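Local coordinates for protein triosephosphate isomerase (Trichomonas vaginalis, PDB 4O4V) that probably catalyses, as a homodimer, the interconversion of D-glyceraldehyde 3-phosphate and dihydroxyacetone phosphate in glycolysis and gluconeogenesis, at residues E140-S143 with A144-K148; G75-V79 with P80-S84; V40-F44 with I45-T49; G8-K11 with A12-T16; I207-G210 with G211-P215. One frame throughout, in Å; residues are numbered along the deposited sequence.

Contact 1: residues E140-S143 with A144-K148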
loop_
_atom_site.group_PDB
_atom_site.type_symbol
_atom_site.label_atom_id
_atom_site.label_comp_id
_atom_site.label_asym_id
_atom_site.label_seq_id
_atom_site.Cartn_x
_atom_site.Cartn_y
_atom_site.Cartn_z
ATOM N N GLU A 140 23.944 -18.711 6.408
ATOM C CA GLU A 140 23.444 -18.450 7.745
ATOM C C GLU A 140 22.356 -17.379 7.735
ATOM O O GLU A 140 21.345 -17.496 8.438
ATOM C CB GLU A 140 24.585 -18.032 8.689
ATOM C CG GLU A 140 25.532 -19.146 9.084
ATOM C CD GLU A 140 26.622 -19.452 8.066
ATOM O OE1 GLU A 140 26.676 -18.841 6.977
ATOM O OE2 GLU A 140 27.458 -20.333 8.380
ATOM N N PHE A 141 22.565 -16.306 6.975
ATOM C CA PHE A 141 21.600 -15.231 6.952
ATOM C C PHE A 141 20.276 -15.719 6.335
ATOM O O PHE A 141 19.196 -15.453 6.856
ATOM C CB PHE A 141 22.127 -14.032 6.166
ATOM C CG PHE A 141 21.209 -12.861 6.194
ATOM C CD1 PHE A 141 21.285 -11.943 7.242
ATOM C CD2 PHE A 141 20.239 -12.674 5.216
ATOM C CE1 PHE A 141 20.417 -10.876 7.294
ATOM C CE2 PHE A 141 19.376 -11.602 5.258
ATOM C CZ PHE A 141 19.463 -10.689 6.303
ATOM N N VAL A 142 20.363 -16.388 5.184
ATOM C CA VAL A 142 19.171 -16.880 4.496
ATOM C C VAL A 142 18.485 -17.952 5.337
ATOM O O VAL A 142 17.248 -17.970 5.452
ATOM C CB VAL A 142 19.531 -17.342 3.096
ATOM C CG1 VAL A 142 18.386 -18.114 2.465
ATOM C CG2 VAL A 142 19.945 -16.173 2.224
ATOM N N SER A 143 19.247 -18.797 6.004
ATOM C CA SER A 143 18.627 -19.793 6.877
ATOM C C SER A 143 17.816 -19.139 7.987
ATOM O O SER A 143 16.712 -19.598 8.297
ATOM C CB SER A 143 19.659 -20.746 7.470
ATOM O OG SER A 143 19.030 -21.844 8.135
ATOM N N ALA A 144 18.318 -18.095 8.618
ATOM C CA ALA A 144 17.556 -17.438 9.661
ATOM C C ALA A 144 16.235 -16.919 9.106
ATOM O O ALA A 144 15.208 -17.003 9.775
ATOM C CB ALA A 144 18.368 -16.297 10.284
ATOM N N GLN A 145 16.256 -16.362 7.893
ATOM C CA GLN A 145 15.028 -15.858 7.286
ATOM C C GLN A 145 14.037 -16.992 7.021
ATOM O O GLN A 145 12.830 -16.861 7.284
ATOM C CB GLN A 145 15.332 -15.133 5.984
ATOM C CG GLN A 145 16.133 -13.850 6.158
ATOM C CD GLN A 145 16.285 -13.112 4.857
ATOM O OE1 GLN A 145 16.718 -13.694 3.848
ATOM N NE2 GLN A 145 15.905 -11.847 4.843
ATOM N N ILE A 146 14.526 -18.075 6.439
ATOM C CA ILE A 146 13.654 -19.222 6.123
ATOM C C ILE A 146 13.147 -19.878 7.403
ATOM O O ILE A 146 11.990 -20.298 7.468
ATOM C CB ILE A 146 14.366 -20.215 5.208
ATOM C CG1 ILE A 146 14.719 -19.574 3.854
ATOM C CG2 ILE A 146 13.521 -21.515 5.036
ATOM C CD1 ILE A 146 13.555 -19.225 2.982
ATOM N N GLU A 147 13.972 -19.939 8.437
ATOM C CA GLU A 147 13.543 -20.496 9.709
ATOM C C GLU A 147 12.484 -19.645 10.407
ATOM O O GLU A 147 11.704 -20.182 11.195
ATOM C CB GLU A 147 14.753 -20.743 10.620
ATOM C CG GLU A 147 15.680 -21.856 10.131
ATOM C CD GLU A 147 16.900 -22.045 11.012
ATOM O OE1 GLU A 147 16.749 -22.612 12.115
ATOM O OE2 GLU A 147 18.015 -21.657 10.605
ATOM N N LYS A 148 12.435 -18.345 10.141
ATOM C CA LYS A 148 11.320 -17.526 10.627
ATOM C C LYS A 148 10.044 -17.754 9.819
ATOM O O LYS A 148 8.936 -17.677 10.361
ATOM C CB LYS A 148 11.692 -16.036 10.597
#

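Contact 2: residues G75-V79 with P80-S84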
loop_
_atom_site.group_PDB
_atom_site.type_symbol
_atom_site.label_atom_id
_atom_site.label_comp_id
_atom_site.label_asym_id
_atom_site.label_seq_id
_atom_site.Cartn_x
_atom_site.Cartn_y
_atom_site.Cartn_z
ATOM N N GLY A 75 -4.630 3.132 4.397
ATOM C CA GLY A 75 -3.646 2.913 3.347
ATOM C C GLY A 75 -3.369 1.465 3.006
ATOM O O GLY A 75 -2.781 1.211 1.949
ATOM N N GLU A 76 -3.760 0.523 3.864
ATOM C CA GLU A 76 -3.460 -0.894 3.639
ATOM C C GLU A 76 -4.551 -1.593 2.827
ATOM O O GLU A 76 -5.726 -1.303 2.958
ATOM C CB GLU A 76 -3.266 -1.616 4.973
ATOM C CG GLU A 76 -2.057 -1.149 5.755
ATOM C CD GLU A 76 -0.744 -1.338 4.985
ATOM O OE1 GLU A 76 -0.415 -2.491 4.599
ATOM O OE2 GLU A 76 -0.024 -0.332 4.757
ATOM N N VAL A 77 -4.134 -2.567 2.027
ATOM C CA VAL A 77 -5.028 -3.466 1.291
ATOM C C VAL A 77 -4.907 -4.850 1.885
ATOM O O VAL A 77 -3.820 -5.281 2.266
ATOM C CB VAL A 77 -4.682 -3.464 -0.218
ATOM C CG1 VAL A 77 -5.476 -4.511 -0.983
ATOM C CG2 VAL A 77 -4.943 -2.067 -0.789
ATOM N N THR A 78 -6.036 -5.534 2.029
ATOM C CA THR A 78 -6.081 -6.795 2.764
ATOM C C THR A 78 -6.450 -7.971 1.865
ATOM O O THR A 78 -6.991 -7.835 0.751
ATOM C CB THR A 78 -7.060 -6.696 3.909
ATOM O OG1 THR A 78 -8.383 -6.594 3.359
ATOM C CG2 THR A 78 -6.759 -5.515 4.818
ATOM N N VAL A 79 -6.159 -9.166 2.372
ATOM C CA VAL A 79 -6.427 -10.419 1.670
ATOM C C VAL A 79 -7.866 -10.543 1.171
ATOM O O VAL A 79 -8.074 -10.831 -0.009
ATOM C CB VAL A 79 -5.985 -11.621 2.504
ATOM C CG1 VAL A 79 -6.527 -12.935 1.926
ATOM C CG2 VAL A 79 -4.451 -11.670 2.600
ATOM N N PRO A 80 -8.879 -10.312 2.025
ATOM C CA PRO A 80 -10.249 -10.470 1.494
ATOM C C PRO A 80 -10.551 -9.533 0.320
ATOM O O PRO A 80 -11.320 -9.885 -0.564
ATOM C CB PRO A 80 -11.137 -10.152 2.704
ATOM C CG PRO A 80 -10.236 -10.391 3.924
ATOM C CD PRO A 80 -8.869 -10.087 3.486
ATOM N N MET A 81 -9.977 -8.330 0.323
ATOM C CA MET A 81 -10.260 -7.377 -0.752
ATOM C C MET A 81 -9.739 -7.936 -2.071
ATOM O O MET A 81 -10.416 -7.894 -3.099
ATOM C CB MET A 81 -9.601 -6.041 -0.474
ATOM C CG MET A 81 -10.028 -5.330 0.789
ATOM S SD MET A 81 -9.010 -3.859 1.024
ATOM C CE MET A 81 -9.540 -3.363 2.674
ATOM N N ILE A 82 -8.513 -8.430 -2.049
ATOM C CA ILE A 82 -7.867 -9.007 -3.217
ATOM C C ILE A 82 -8.627 -10.246 -3.676
ATOM O O ILE A 82 -8.917 -10.405 -4.867
ATOM C CB ILE A 82 -6.398 -9.303 -2.880
ATOM C CG1 ILE A 82 -5.627 -7.991 -2.635
ATOM C CG2 ILE A 82 -5.728 -10.138 -3.959
ATOM C CD1 ILE A 82 -4.384 -8.208 -1.791
ATOM N N LYS A 83 -8.974 -11.116 -2.746
ATOM C CA LYS A 83 -9.702 -12.331 -3.083
ATOM C C LYS A 83 -11.064 -12.012 -3.679
ATOM O O LYS A 83 -11.585 -12.809 -4.475
ATOM C CB LYS A 83 -9.869 -13.221 -1.864
ATOM C CG LYS A 83 -8.592 -13.848 -1.365
ATOM C CD LYS A 83 -8.896 -14.843 -0.272
ATOM C CE LYS A 83 -9.520 -16.135 -0.847
ATOM N NZ LYS A 83 -8.630 -16.895 -1.762
ATOM N N SER A 84 -11.663 -10.878 -3.341
ATOM C CA SER A 84 -12.997 -10.572 -3.837
ATOM C C SER A 84 -12.996 -10.283 -5.331
ATOM O O SER A 84 -14.063 -10.316 -5.961
ATOM C CB SER A 84 -13.629 -9.415 -3.041
ATOM O OG SER A 84 -13.167 -8.115 -3.425
#

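Contact 3: residues V40-F44 with I45-T49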
loop_
_atom_site.group_PDB
_atom_site.type_symbol
_atom_site.label_atom_id
_atom_site.label_comp_id
_atom_site.label_asym_id
_atom_site.label_seq_id
_atom_site.Cartn_x
_atom_site.Cartn_y
_atom_site.Cartn_z
ATOM N N VAL A 40 1.546 -12.787 -12.758
ATOM C CA VAL A 40 1.884 -11.393 -13.027
ATOM C C VAL A 40 1.426 -10.559 -11.848
ATOM O O VAL A 40 0.227 -10.549 -11.528
ATOM C CB VAL A 40 1.224 -10.891 -14.303
ATOM C CG1 VAL A 40 1.613 -9.435 -14.548
ATOM C CG2 VAL A 40 1.629 -11.783 -15.510
ATOM N N ALA A 41 2.377 -9.874 -11.206
ATOM C CA ALA A 41 2.111 -9.031 -10.031
ATOM C C ALA A 41 2.147 -7.563 -10.419
ATOM O O ALA A 41 3.084 -7.119 -11.106
ATOM C CB ALA A 41 3.121 -9.303 -8.940
ATOM N N ALA A 42 1.148 -6.798 -9.982
ATOM C CA ALA A 42 0.992 -5.397 -10.380
ATOM C C ALA A 42 0.583 -4.556 -9.184
ATOM O O ALA A 42 0.099 -5.087 -8.178
ATOM C CB ALA A 42 -0.037 -5.298 -11.475
ATOM N N PRO A 43 0.689 -3.229 -9.305
ATOM C CA PRO A 43 0.205 -2.337 -8.236
ATOM C C PRO A 43 -1.264 -2.555 -7.927
ATOM O O PRO A 43 -2.070 -2.856 -8.815
ATOM C CB PRO A 43 0.439 -0.937 -8.821
ATOM C CG PRO A 43 1.603 -1.125 -9.742
ATOM C CD PRO A 43 1.416 -2.477 -10.348
ATOM N N PHE A 44 -1.640 -2.344 -6.671
ATOM C CA PHE A 44 -3.001 -2.623 -6.234
ATOM C C PHE A 44 -4.053 -2.008 -7.130
ATOM O O PHE A 44 -5.067 -2.641 -7.436
ATOM C CB PHE A 44 -3.262 -2.102 -4.817
ATOM C CG PHE A 44 -2.490 -2.768 -3.718
ATOM C CD1 PHE A 44 -2.614 -4.123 -3.459
ATOM C CD2 PHE A 44 -1.678 -2.018 -2.899
ATOM C CE1 PHE A 44 -1.913 -4.705 -2.385
ATOM C CE2 PHE A 44 -0.985 -2.599 -1.829
ATOM C CZ PHE A 44 -1.111 -3.933 -1.593
ATOM N N ILE A 45 -3.841 -0.746 -7.516
ATOM C CA ILE A 45 -4.852 0.003 -8.244
ATOM C C ILE A 45 -5.042 -0.520 -9.670
ATOM O O ILE A 45 -6.081 -0.238 -10.296
ATOM C CB ILE A 45 -4.497 1.503 -8.204
ATOM C CG1 ILE A 45 -5.718 2.361 -8.556
ATOM C CG2 ILE A 45 -3.296 1.835 -9.073
ATOM C CD1 ILE A 45 -5.476 3.874 -8.410
ATOM N N PHE A 46 -4.082 -1.281 -10.177
ATOM C CA PHE A 46 -4.201 -1.924 -11.482
ATOM C C PHE A 46 -4.676 -3.374 -11.402
ATOM O O PHE A 46 -4.945 -3.991 -12.438
ATOM C CB PHE A 46 -2.863 -1.905 -12.238
ATOM C CG PHE A 46 -2.331 -0.532 -12.564
ATOM C CD1 PHE A 46 -3.157 0.554 -12.824
ATOM C CD2 PHE A 46 -0.964 -0.323 -12.620
ATOM C CE1 PHE A 46 -2.604 1.825 -13.114
ATOM C CE2 PHE A 46 -0.421 0.940 -12.911
ATOM C CZ PHE A 46 -1.247 1.998 -13.178
ATOM N N LEU A 47 -4.810 -3.939 -10.215
ATOM C CA LEU A 47 -5.204 -5.338 -10.111
ATOM C C LEU A 47 -6.574 -5.626 -10.728
ATOM O O LEU A 47 -6.724 -6.652 -11.376
ATOM C CB LEU A 47 -5.145 -5.830 -8.667
ATOM C CG LEU A 47 -3.729 -5.952 -8.057
ATOM C CD1 LEU A 47 -3.820 -6.350 -6.610
ATOM C CD2 LEU A 47 -2.858 -6.938 -8.785
ATOM N N PRO A 48 -7.581 -4.750 -10.538
ATOM C CA PRO A 48 -8.859 -5.055 -11.192
ATOM C C PRO A 48 -8.761 -5.175 -12.711
ATOM O O PRO A 48 -9.339 -6.072 -13.301
ATOM C CB PRO A 48 -9.780 -3.932 -10.720
ATOM C CG PRO A 48 -9.198 -3.532 -9.389
ATOM C CD PRO A 48 -7.705 -3.598 -9.624
ATOM N N THR A 49 -8.090 -4.211 -13.332
ATOM C CA THR A 49 -7.827 -4.196 -14.775
ATOM C C THR A 49 -7.201 -5.509 -15.181
ATOM O O THR A 49 -7.622 -6.168 -16.136
ATOM C CB THR A 49 -6.834 -3.071 -15.158
ATOM O OG1 THR A 49 -7.431 -1.805 -14.910
ATOM C CG2 THR A 49 -6.477 -3.119 -16.619
#

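Contact 4: residues G8-K11 with A12-T16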
loop_
_atom_site.group_PDB
_atom_site.type_symbol
_atom_site.label_atom_id
_atom_site.label_comp_id
_atom_site.label_asym_id
_atom_site.label_seq_id
_atom_site.Cartn_x
_atom_site.Cartn_y
_atom_site.Cartn_z
ATOM N N GLY A 8 6.161 -12.352 -12.957
ATOM C CA GLY A 8 6.528 -11.022 -13.412
ATOM C C GLY A 8 6.179 -9.985 -12.373
ATOM O O GLY A 8 4.979 -9.679 -12.218
ATOM N N ASN A 9 7.147 -9.382 -11.716
ATOM C CA ASN A 9 6.889 -8.347 -10.713
ATOM C C ASN A 9 7.022 -6.981 -11.374
ATOM O O ASN A 9 8.130 -6.503 -11.603
ATOM C CB ASN A 9 7.888 -8.492 -9.572
ATOM C CG ASN A 9 7.679 -7.473 -8.485
ATOM O OD1 ASN A 9 6.654 -6.773 -8.452
ATOM N ND2 ASN A 9 8.610 -7.407 -7.562
ATOM N N TRP A 10 5.897 -6.351 -11.675
ATOM C CA TRP A 10 5.917 -5.005 -12.254
ATOM C C TRP A 10 6.469 -3.964 -11.299
ATOM O O TRP A 10 6.838 -2.878 -11.746
ATOM C CB TRP A 10 4.523 -4.573 -12.672
ATOM C CG TRP A 10 3.936 -5.334 -13.823
ATOM C CD1 TRP A 10 4.415 -6.454 -14.441
ATOM C CD2 TRP A 10 2.701 -5.012 -14.467
ATOM N NE1 TRP A 10 3.533 -6.852 -15.439
ATOM C CE2 TRP A 10 2.485 -5.971 -15.477
ATOM C CE3 TRP A 10 1.763 -3.985 -14.297
ATOM C CZ2 TRP A 10 1.348 -5.950 -16.308
ATOM C CZ3 TRP A 10 0.633 -3.972 -15.125
ATOM C CH2 TRP A 10 0.448 -4.939 -16.114
ATOM N N LYS A 11 6.506 -4.258 -10.006
ATOM C CA LYS A 11 6.896 -3.303 -8.972
ATOM C C LYS A 11 5.957 -2.111 -9.058
ATOM O O LYS A 11 4.764 -2.284 -9.328
ATOM C CB LYS A 11 8.382 -2.933 -9.003
ATOM C CG LYS A 11 9.299 -4.174 -9.014
ATOM C CD LYS A 11 10.757 -3.816 -8.907
ATOM C CE LYS A 11 11.631 -5.051 -8.908
ATOM N NZ LYS A 11 13.038 -4.674 -8.637
ATOM N N ALA A 12 6.422 -0.899 -8.811
ATOM C CA ALA A 12 5.567 0.298 -8.861
ATOM C C ALA A 12 5.580 0.875 -10.273
ATOM O O ALA A 12 6.100 1.961 -10.523
ATOM C CB ALA A 12 5.985 1.325 -7.829
ATOM N N ASN A 13 5.014 0.106 -11.182
ATOM C CA ASN A 13 4.989 0.455 -12.602
ATOM C C ASN A 13 3.794 -0.232 -13.232
ATOM O O ASN A 13 3.273 -1.210 -12.684
ATOM C CB ASN A 13 6.216 -0.094 -13.342
ATOM C CG ASN A 13 7.526 0.418 -12.839
ATOM O OD1 ASN A 13 7.957 1.525 -13.211
ATOM N ND2 ASN A 13 8.199 -0.360 -12.014
ATOM N N PRO A 14 3.366 0.216 -14.412
ATOM C CA PRO A 14 3.744 1.472 -15.064
ATOM C C PRO A 14 3.046 2.654 -14.389
ATOM O O PRO A 14 2.379 2.501 -13.370
ATOM C CB PRO A 14 3.261 1.239 -16.511
ATOM C CG PRO A 14 2.027 0.422 -16.331
ATOM C CD PRO A 14 2.336 -0.509 -15.171
ATOM N N LYS A 15 3.220 3.847 -14.943
ATOM C CA LYS A 15 2.664 5.047 -14.350
ATOM C C LYS A 15 1.186 5.179 -14.560
ATOM O O LYS A 15 0.539 5.876 -13.783
ATOM C CB LYS A 15 3.346 6.298 -14.936
ATOM C CG LYS A 15 4.737 6.502 -14.400
ATOM C CD LYS A 15 5.364 7.854 -14.759
ATOM C CE LYS A 15 5.509 8.042 -16.215
ATOM N NZ LYS A 15 6.424 7.022 -16.776
ATOM N N THR A 16 0.618 4.576 -15.609
ATOM C CA THR A 16 -0.773 4.842 -15.970
ATOM C C THR A 16 -1.532 3.560 -16.315
ATOM O O THR A 16 -0.963 2.585 -16.823
ATOM C CB THR A 16 -0.907 5.797 -17.169
ATOM O OG1 THR A 16 -0.449 5.138 -18.355
ATOM C CG2 THR A 16 -0.130 7.092 -16.939
#

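Contact 5: residues I207-G210 with G211-P215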
loop_
_atom_site.group_PDB
_atom_site.type_symbol
_atom_site.label_atom_id
_atom_site.label_comp_id
_atom_site.label_asym_id
_atom_site.label_seq_id
_atom_site.Cartn_x
_atom_site.Cartn_y
_atom_site.Cartn_z
ATOM N N ILE A 207 11.593 -23.020 -5.897
ATOM C CA ILE A 207 12.552 -22.018 -5.445
ATOM C C ILE A 207 13.008 -21.235 -6.667
ATOM O O ILE A 207 13.523 -21.800 -7.636
ATOM C CB ILE A 207 13.730 -22.638 -4.688
ATOM C CG1 ILE A 207 13.211 -23.481 -3.515
ATOM C CG2 ILE A 207 14.681 -21.525 -4.188
ATOM C CD1 ILE A 207 14.280 -24.319 -2.840
ATOM N N LEU A 208 12.780 -19.929 -6.645
ATOM C CA LEU A 208 13.012 -19.055 -7.781
ATOM C C LEU A 208 14.256 -18.233 -7.595
ATOM O O LEU A 208 14.631 -17.868 -6.481
ATOM C CB LEU A 208 11.868 -18.048 -7.964
ATOM C CG LEU A 208 10.448 -18.576 -7.811
ATOM C CD1 LEU A 208 9.470 -17.425 -8.013
ATOM C CD2 LEU A 208 10.185 -19.727 -8.777
ATOM N N TYR A 209 14.904 -17.892 -8.693
ATOM C CA TYR A 209 15.951 -16.869 -8.703
ATOM C C TYR A 209 15.333 -15.517 -8.994
ATOM O O TYR A 209 14.603 -15.334 -9.973
ATOM C CB TYR A 209 17.012 -17.209 -9.739
ATOM C CG TYR A 209 18.124 -16.187 -9.774
ATOM C CD1 TYR A 209 18.968 -15.991 -8.686
ATOM C CD2 TYR A 209 18.297 -15.372 -10.874
ATOM C CE1 TYR A 209 20.002 -15.057 -8.720
ATOM C CE2 TYR A 209 19.330 -14.409 -10.920
ATOM C CZ TYR A 209 20.171 -14.270 -9.825
ATOM O OH TYR A 209 21.190 -13.351 -9.830
ATOM N N GLY A 210 15.579 -14.584 -8.077
ATOM C CA GLY A 210 15.025 -13.243 -8.108
ATOM C C GLY A 210 16.052 -12.155 -8.266
ATOM O O GLY A 210 15.774 -10.991 -7.932
ATOM N N GLY A 211 17.224 -12.473 -8.786
ATOM C CA GLY A 211 18.194 -11.462 -9.171
ATOM C C GLY A 211 17.905 -10.967 -10.569
ATOM O O GLY A 211 16.769 -11.086 -11.057
ATOM N N SER A 212 18.878 -10.387 -11.246
ATOM C CA SER A 212 18.681 -9.826 -12.577
ATOM C C SER A 212 18.499 -10.948 -13.591
ATOM O O SER A 212 19.391 -11.775 -13.810
ATOM C CB SER A 212 19.864 -8.961 -12.969
ATOM O OG SER A 212 19.662 -8.519 -14.313
ATOM N N VAL A 213 17.310 -10.995 -14.180
ATOM C CA VAL A 213 16.952 -12.009 -15.171
ATOM C C VAL A 213 16.525 -11.307 -16.446
ATOM O O VAL A 213 15.598 -10.486 -16.418
ATOM C CB VAL A 213 15.840 -12.948 -14.653
ATOM C CG1 VAL A 213 15.547 -14.067 -15.653
ATOM C CG2 VAL A 213 16.237 -13.547 -13.308
ATOM N N LYS A 214 17.174 -11.641 -17.551
ATOM C CA LYS A 214 16.952 -11.005 -18.834
ATOM C C LYS A 214 16.955 -12.074 -19.910
ATOM O O LYS A 214 17.371 -13.205 -19.669
ATOM C CB LYS A 214 18.046 -9.973 -19.134
ATOM C CG LYS A 214 18.124 -8.864 -18.086
ATOM C CD LYS A 214 18.927 -7.681 -18.516
ATOM C CE LYS A 214 20.361 -8.046 -18.548
ATOM N NZ LYS A 214 21.184 -6.830 -18.850
ATOM N N PRO A 215 16.551 -11.719 -21.130
ATOM C CA PRO A 215 16.623 -12.710 -22.203
ATOM C C PRO A 215 18.045 -13.252 -22.410
ATOM O O PRO A 215 18.185 -14.403 -22.841
ATOM C CB PRO A 215 16.119 -11.927 -23.411
ATOM C CG PRO A 215 15.113 -10.974 -22.794
ATOM C CD PRO A 215 15.789 -10.521 -21.526
HETATM O O HOH W 1 21.672 -12.340 -12.260
#

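Contact 1: residues E140-S143 with A144-K148
Val142 and Ile146, one helical turn apart, form the tight side of this contact: their side chains run alongside each other in the same direction, with Val142 CG1 4.2 Å from Ile146 CG1. Ile146 CG1 also rests 3.4 Å from the carbonyl oxygen Val142 O, the oxygen that accepts the backbone bond from Ile146 N at 2.9 Å. Next to this pair the Gln145 amide crosses the Phe141 ring at a slant, the two planes 52° apart, and Phe141 CE2 meets Gln145 CD at 3.5 Å. Phe141 CG stands anti to its own backbone N (chi1 -176°), which swings the ring along the helix towards this amide. The amide has a second hold, because Gly127 is hydrogen-bonded to Gln145 OE1. Val142, Gln145 and Ile146 make the inner face of helix 138-149, one of the helices on the outside of the TIM barrel, and Phe141 sits at its border against Glu128; Val142 and Ile146 lean on strands 121-126 and 161-165 and on helix 179-197. Ser143 lies at the other border, touching Ile192, and Glu147 on the solvent side. Here Ser143 OG donates to Glu147 OE2 at 2.7 Å, arriving on the anti side of the carboxylate and 31° out of its plane, while Glu147 N bonds to Ser143 O at 2.8 Å. Glu140, two turns back, is likewise exposed, its side chain about 4 Å from a bound sodium ion.

Contact 2: residues G75-V79 with P80-S84
Val77 and Ile82 make the apolar centre, their side chains crossing at about a right angle with Val77 CG1 3.9 Å from Ile82 CG1. Met81 adds to this core. Its extended chain passes the Thr78 side chain at a slant, Met81 CG 3.3 Å from Thr78 OG1, and brings Met81 SD to 4.1 Å from Val77 CG1, where Thr78 N points a weak but straight N-H at the same sulfur (3.6 Å, 167°). The prolyl peptide itself presses Pro80 CD to 3.4 Å from Val79 CB. The stretch is the end of the long loop that follows strand 59-62, the one that in triosephosphate isomerases reaches into the partner subunit, and here it winds into helix 79-83. Thr78 stands at the N-cap. Its OG1 sits between the backbone N and the carbonyl carbon (chi1 68°) and bonds to Pro69 O instead of capping the helix. Thr78 O takes Ile82 N at 3.2 Å, and Val79 O takes Lys83 N at 2.9 Å, with the first part of the Lys83 chain running alongside Val79. Farther out, Ser84 OG donates to Met81 O at 2.8 Å and also bonds to Val17 of the second subunit. Earlier in the loop, Glu76 makes a salt bridge with Arg97 of the second subunit, which probably stabilises its negative charge.

Contact 3: residues V40-F44 with I45-T49
Pro43 and Phe46 meet at a slant: the proline ring brings its CD to 3.9 Å from Phe46 CD2. One face of that aromatic ring is taken by the residue before it, since Ile45 CG2 sits 3.9 Å above the plane of the Phe46 ring, shifted towards the rim. Ile45 can do this because CG2 lies between the backbone N and the carbonyl carbon while CG1 is anti to the N (chi1 -162°). Phe44 and Leu47 are related differently. They run side by side, and Leu47 CD1 reaches the ring edge, 4.0 Å from Phe44 CD1; the other Leu47 methyl, CD2, turns back to within 3.5 Å of Ala42 O. The backbone that sets these orientations is a 3-10 turn. Phe46 N bonds to Pro43 O at 2.9 Å and Leu47 N to Phe44 O at 3.1 Å, the second donor standing 67° out of the carbonyl plane. Pro48 brings no N-H to the next step and packs its CD 3.6 Å from Phe44 O. The turn joins strand 37-41 to helix 47-53 in a beta-alpha-beta unit: Leu47 leans on strand 59-62, and Phe46 reaches Val17 at the start of helix 17-28. From the second subunit, Met81 packs on Pro43 and Phe46, and Phe44 of that subunit packs on Ile45.

Contact 4: residues G8-K11 with A12-T16
In the first beta-alpha loop of the TIM barrel, between strand 5-9 and helix 17-28, Asn13 folds back on Trp10 and ties the loop to the end of its strand. Asn13 ND2 donates to Trp10 O at 2.9 Å, a nearly straight bond (162°) that keeps the oxygen within 5° of the amide plane. With CG anti to its carbonyl carbon (chi1 -61°), Asn13 can aim the amide back at this oxygen. Between them Ala12 centres an inverse gamma turn, closed by a weak bond from Asn13 N to Lys11 O at 3.0 Å. An Asx turn comes just before, Asn9 OD1 accepting from Lys11 N at 3.0 Å. The peptide before Pro14 is cis, and Pro14 CD lies against the indole, 3.6 Å from Trp10 CE3. Asn13 O is at the indole edge, near the ring plane and 3.5 Å from Trp10 CE3; it is buried without a polar partner. Asn13 OD1 bonds to Asn70 of the second subunit, and Lys11 forms a salt bridge with Glu96. Trp10 and Pro14 pack on Ala20 of helix 17-28, and Gly8 pairs with the neighbouring strand 37-41.

Contact 5: residues I207-G210 with G211-P215
Tyr209 lays one face of its ring against the Gly211 backbone. Gly211 N stands 3.5 Å above the plane over the ring centre, and Gly211 CA is 3.5 Å from Tyr209 CZ, an approach possible because Gly211 has no side chain. Val213 comes in obliquely on the flank, its CG2 3.7 Å from Tyr209 CD2; the two side chains pass one another, pointing opposite ways. At the ring edge and in its plane lies Ser212 O, 3.9 Å from Tyr209 CE2. One water joins the polar ends: it is 2.7 Å from Tyr209 OH and donates to Ser212 O at 2.8 Å. The next shell fixes these groups. Tyr209 is turned with its ring trans to the amide nitrogen (chi1 -179°), carrying it forward so that its face meets the Gly211 backbone. Strand 207-209 is held between strands 161-165 and 229-232 of the barrel, and Phe230 touches both Tyr209 and Val213. Beyond the strand the chain is the Tyr-Gly-Gly-Ser-Val sequence familiar from triosephosphate isomerases, in the loop before helix 218-222. Asn217 of that loop anchors it from outside, ND2 donating to Ser212 O and OD1 pairing with Lys214 N. Between the two segments themselves there is no direct hydrogen bond; ring face, methyl group and one bridging water do the holding, consistent with a loop whose peptides could shift, as they do in relatives when ligand binds.

In the fold
Contacts 2 and 3 are the buried ones, contacts 1, 4 and 5 partly buried. Contacts 3 and 4 follow neighbouring strands and pair through them, Ala41 with Gly8 and Trp10, while Phe46 and Pro43 also pack on the loop at Pro14 and Asn13. Contact 2 joins this cluster where Val77 meets Phe44. All three face the second subunit: contacts 2 and 4 find polar partners across the dimer, while contact 3 meets it by apolar packing. Contacts 1 and 5 touch no other chain. Contact 1, about 30 Å between centres from contact 3 and across the barrel, is a regular helix turn with i to i+4 bonds; contact 3 uses a 3-10 turn, contact 4 a side-chain amide, and contact 5 a ring and a water.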